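Type I site-specific restriction-modification system, R (Restriction) subunit (Vibrio vulnificus, PDB 3H1T) probably serves as the ATP-dependent, DNA-binding motor and cleavage subunit of a type I restriction enzyme, represented here by a fragment of the longer protein. Local coordinates at residues 339-347 against 528-536. Numbering follows the deposited sequence.
Sequences ATPLREDNR and NSMSEFKQI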
loop_
_atom_site.group_PDB
_atom_site.type_symbol
_atom_site.label_atom_id
_atom_site.label_comp_id
_atom_site.label_asym_id
_atom_site.label_seq_id
_atom_site.Cartn_x
_atom_site.Cartn_y
_atom_site.Cartn_z
ATOM N N ALA A 339 1.939 -0.139 7.879
ATOM C CA ALA A 339 0.992 0.524 6.991
ATOM C C ALA A 339 0.722 1.987 7.356
ATOM O O ALA A 339 0.028 2.693 6.636
ATOM C CB ALA A 339 -0.320 -0.264 6.962
ATOM N N THR A 340 1.277 2.443 8.466
ATOM C CA THR A 340 1.073 3.818 8.890
ATOM C C THR A 340 2.429 4.507 9.027
ATOM O O THR A 340 3.406 3.880 9.431
ATOM C CB THR A 340 0.287 3.853 10.229
ATOM O OG1 THR A 340 1.099 3.332 11.277
ATOM C CG2 THR A 340 -0.950 2.961 10.132
ATOM N N PRO A 341 2.514 5.803 8.667
ATOM C CA PRO A 341 3.772 6.548 8.754
ATOM C C PRO A 341 4.076 6.980 10.187
ATOM O O PRO A 341 3.250 6.816 11.073
ATOM C CB PRO A 341 3.517 7.731 7.844
ATOM C CG PRO A 341 2.099 8.059 8.168
ATOM C CD PRO A 341 1.437 6.671 8.154
ATOM N N LEU A 342 5.268 7.523 10.411
ATOM C CA LEU A 342 5.669 7.968 11.741
ATOM C C LEU A 342 4.727 9.051 12.245
ATOM O O LEU A 342 4.677 10.145 11.685
ATOM C CB LEU A 342 7.086 8.543 11.720
ATOM C CG LEU A 342 7.865 8.539 13.047
ATOM C CD1 LEU A 342 9.006 9.518 12.938
ATOM C CD2 LEU A 342 6.966 8.925 14.219
ATOM N N ARG A 343 3.993 8.743 13.310
ATOM C CA ARG A 343 3.056 9.691 13.906
ATOM C C ARG A 343 3.195 9.609 15.434
ATOM O O ARG A 343 4.233 9.173 15.929
ATOM C CB ARG A 343 1.626 9.388 13.444
ATOM C CG ARG A 343 1.396 9.577 11.924
ATOM C CD ARG A 343 1.565 11.041 11.521
ATOM N NE ARG A 343 1.197 11.337 10.137
ATOM C CZ ARG A 343 2.065 11.409 9.127
ATOM N NH1 ARG A 343 3.360 11.207 9.339
ATOM N NH2 ARG A 343 1.637 11.680 7.901
ATOM N N GLU A 344 2.175 9.985 16.194
ATOM C CA GLU A 344 2.283 9.971 17.655
ATOM C C GLU A 344 2.272 8.642 18.402
ATOM O O GLU A 344 2.974 8.494 19.414
ATOM C CB GLU A 344 1.217 10.875 18.254
ATOM C CG GLU A 344 1.407 12.332 17.894
ATOM C CD GLU A 344 0.524 13.250 18.699
ATOM O OE1 GLU A 344 -0.719 13.102 18.635
ATOM O OE2 GLU A 344 1.086 14.121 19.399
ATOM N N ASP A 345 1.485 7.678 17.937
ATOM C CA ASP A 345 1.393 6.372 18.597
ATOM C C ASP A 345 2.437 5.397 18.042
ATOM O O ASP A 345 2.719 4.349 18.622
ATOM C CB ASP A 345 -0.029 5.827 18.365
ATOM C CG ASP A 345 -0.317 5.541 16.882
ATOM O OD1 ASP A 345 0.223 6.265 16.013
ATOM O OD2 ASP A 345 -1.093 4.602 16.592
ATOM N N ASN A 346 3.041 5.811 16.938
ATOM C CA ASN A 346 4.011 5.060 16.137
ATOM C C ASN A 346 5.522 5.039 16.416
ATOM O O ASN A 346 6.217 4.114 15.963
ATOM C CB ASN A 346 3.824 5.511 14.677
ATOM C CG ASN A 346 3.220 4.433 13.818
ATOM O OD1 ASN A 346 2.705 3.434 14.339
ATOM N ND2 ASN A 346 3.260 4.619 12.505
ATOM N N ARG A 347 6.044 6.050 17.100
ATOM C CA ARG A 347 7.488 6.185 17.353
ATOM C C ARG A 347 8.397 4.986 17.684
ATOM O O ARG A 347 9.494 4.874 17.097
ATOM C CB ARG A 347 7.672 7.282 18.372
ATOM C CG ARG A 347 6.818 8.482 18.009
ATOM C CD ARG A 347 7.492 9.753 18.398
ATOM N NE ARG A 347 6.527 10.821 18.638
ATOM C CZ ARG A 347 6.026 11.630 17.703
ATOM N NH1 ARG A 347 6.384 11.512 16.424
ATOM N NH2 ARG A 347 5.182 12.589 18.061
ATOM N N ASN A 528 -8.902 5.685 19.417
ATOM C CA ASN A 528 -7.887 6.169 20.332
ATOM C C ASN A 528 -6.477 6.272 19.772
ATOM O O ASN A 528 -5.550 6.617 20.508
ATOM C CB ASN A 528 -7.862 5.328 21.618
ATOM C CG ASN A 528 -7.395 6.138 22.838
ATOM O OD1 ASN A 528 -6.191 6.328 23.066
ATOM N ND2 ASN A 528 -8.355 6.632 23.615
ATOM N N SER A 529 -6.300 5.992 18.481
ATOM C CA SER A 529 -4.967 6.098 17.881
ATOM C C SER A 529 -4.970 6.317 16.366
ATOM O O SER A 529 -5.906 5.936 15.666
ATOM C CB SER A 529 -4.118 4.865 18.233
ATOM O OG SER A 529 -4.377 3.768 17.374
HETATM N N MSE A 530 -3.909 6.944 15.868
HETATM C CA MSE A 530 -3.769 7.220 14.442
HETATM C C MSE A 530 -3.689 5.924 13.626
HETATM O O MSE A 530 -4.241 5.843 12.531
HETATM C CB MSE A 530 -2.519 8.076 14.195
HETATM C CG MSE A 530 -2.222 8.384 12.726
HETATM SE SE MSE A 530 -3.576 9.433 11.781
HETATM C CE MSE A 530 -3.023 11.200 12.341
ATOM N N SER A 531 -2.992 4.919 14.154
ATOM C CA SER A 531 -2.861 3.630 13.473
ATOM C C SER A 531 -4.226 2.986 13.288
ATOM O O SER A 531 -4.525 2.460 12.222
ATOM C CB SER A 531 -1.946 2.679 14.258
ATOM O OG SER A 531 -0.587 3.104 14.188
ATOM N N GLU A 532 -5.059 3.052 14.325
ATOM C CA GLU A 532 -6.402 2.473 14.272
ATOM C C GLU A 532 -7.264 3.229 13.285
ATOM O O GLU A 532 -8.014 2.629 12.542
ATOM C CB GLU A 532 -7.080 2.495 15.651
ATOM C CG GLU A 532 -8.545 2.039 15.624
ATOM C CD GLU A 532 -9.134 1.748 17.002
ATOM O OE1 GLU A 532 -9.427 2.693 17.770
ATOM O OE2 GLU A 532 -9.304 0.555 17.319
ATOM N N PHE A 533 -7.152 4.549 13.279
ATOM C CA PHE A 533 -7.942 5.350 12.363
ATOM C C PHE A 533 -7.668 4.950 10.911
ATOM O O PHE A 533 -8.589 4.709 10.131
ATOM C CB PHE A 533 -7.636 6.841 12.547
ATOM C CG PHE A 533 -8.437 7.731 11.645
ATOM C CD1 PHE A 533 -9.747 8.079 11.968
ATOM C CD2 PHE A 533 -7.883 8.216 10.457
ATOM C CE1 PHE A 533 -10.503 8.905 11.111
ATOM C CE2 PHE A 533 -8.619 9.039 9.598
ATOM C CZ PHE A 533 -9.935 9.386 9.925
ATOM N N LYS A 534 -6.389 4.886 10.563
ATOM C CA LYS A 534 -5.984 4.530 9.209
ATOM C C LYS A 534 -6.366 3.113 8.806
ATOM O O LYS A 534 -6.555 2.831 7.623
ATOM C CB LYS A 534 -4.480 4.725 9.036
ATOM C CG LYS A 534 -4.053 6.189 9.078
ATOM C CD LYS A 534 -2.733 6.424 8.359
ATOM C CE LYS A 534 -2.167 7.824 8.654
ATOM N NZ LYS A 534 -2.994 8.970 8.147
ATOM N N GLN A 535 -6.456 2.217 9.783
ATOM C CA GLN A 535 -6.846 0.843 9.518
ATOM C C GLN A 535 -8.334 0.841 9.191
ATOM O O GLN A 535 -8.788 0.122 8.298
ATOM C CB GLN A 535 -6.593 -0.042 10.741
ATOM C CG GLN A 535 -5.142 -0.436 10.954
ATOM C CD GLN A 535 -4.945 -1.215 12.241
ATOM O OE1 GLN A 535 -3.823 -1.557 12.616
ATOM N NE2 GLN A 535 -6.044 -1.505 12.927
ATOM N N ILE A 536 -9.092 1.655 9.917
ATOM C CA ILE A 536 -10.522 1.742 9.701
ATOM C C ILE A 536 -10.765 2.291 8.308
ATOM O O ILE A 536 -11.464 1.666 7.499
ATOM C CB ILE A 536 -11.192 2.622 10.782
ATOM C CG1 ILE A 536 -11.220 1.857 12.114
ATOM C CG2 ILE A 536 -12.601 2.989 10.375
ATOM C CD1 ILE A 536 -11.689 2.675 13.294
#
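The loop 339-347 packs against one side of the first turn of helix 530-537, its backbone coming nearest where the CA atoms of Thr340 and Ser531 lie 6.0 Å apart and those of Asp345 and Ser529 6.4 Å apart. Asp345 OD2 takes two bonds from Ser531, from N at 3.1 Å (N-H...O angle 155°) and from OG at 2.9 Å; both arrive on its syn side, from opposite faces of the carboxylate, so OD2 is gripped by two bonds. The acceptor thus sits at the helix N-terminus, whose dipole would favour a negative charge, while Ser529 OG fills the N-cap by accepting from Glu532 N. Ser531 OG also meets Thr340 OG1, the donor of a weak bond at 3.4 Å. Asn346 ND2 donates to that same Thr340 OG1 at 2.8 Å, tying the two ends of the loop together. The loop follows strand 333-338 of the first RecA-like domain and begins Ala-Thr-Pro, consistent with helicase motif III of superfamily 2; helix 530-537 belongs to the second, so the contact joins the two RecA-like domains. Beyond the polar cluster, Arg343 CG lies 3.9 Å from CG of selenomethionine Met530, the chains crossing obliquely. Lys534 CE reaches Pro341 CD at 3.8 Å; the bend at chi4 (-65°) then turns NZ off the line of the chain, where it pairs with Asp567 and Asp571. Asp567 also forms a salt bridge with Arg343 NE, which probably offsets the like charges.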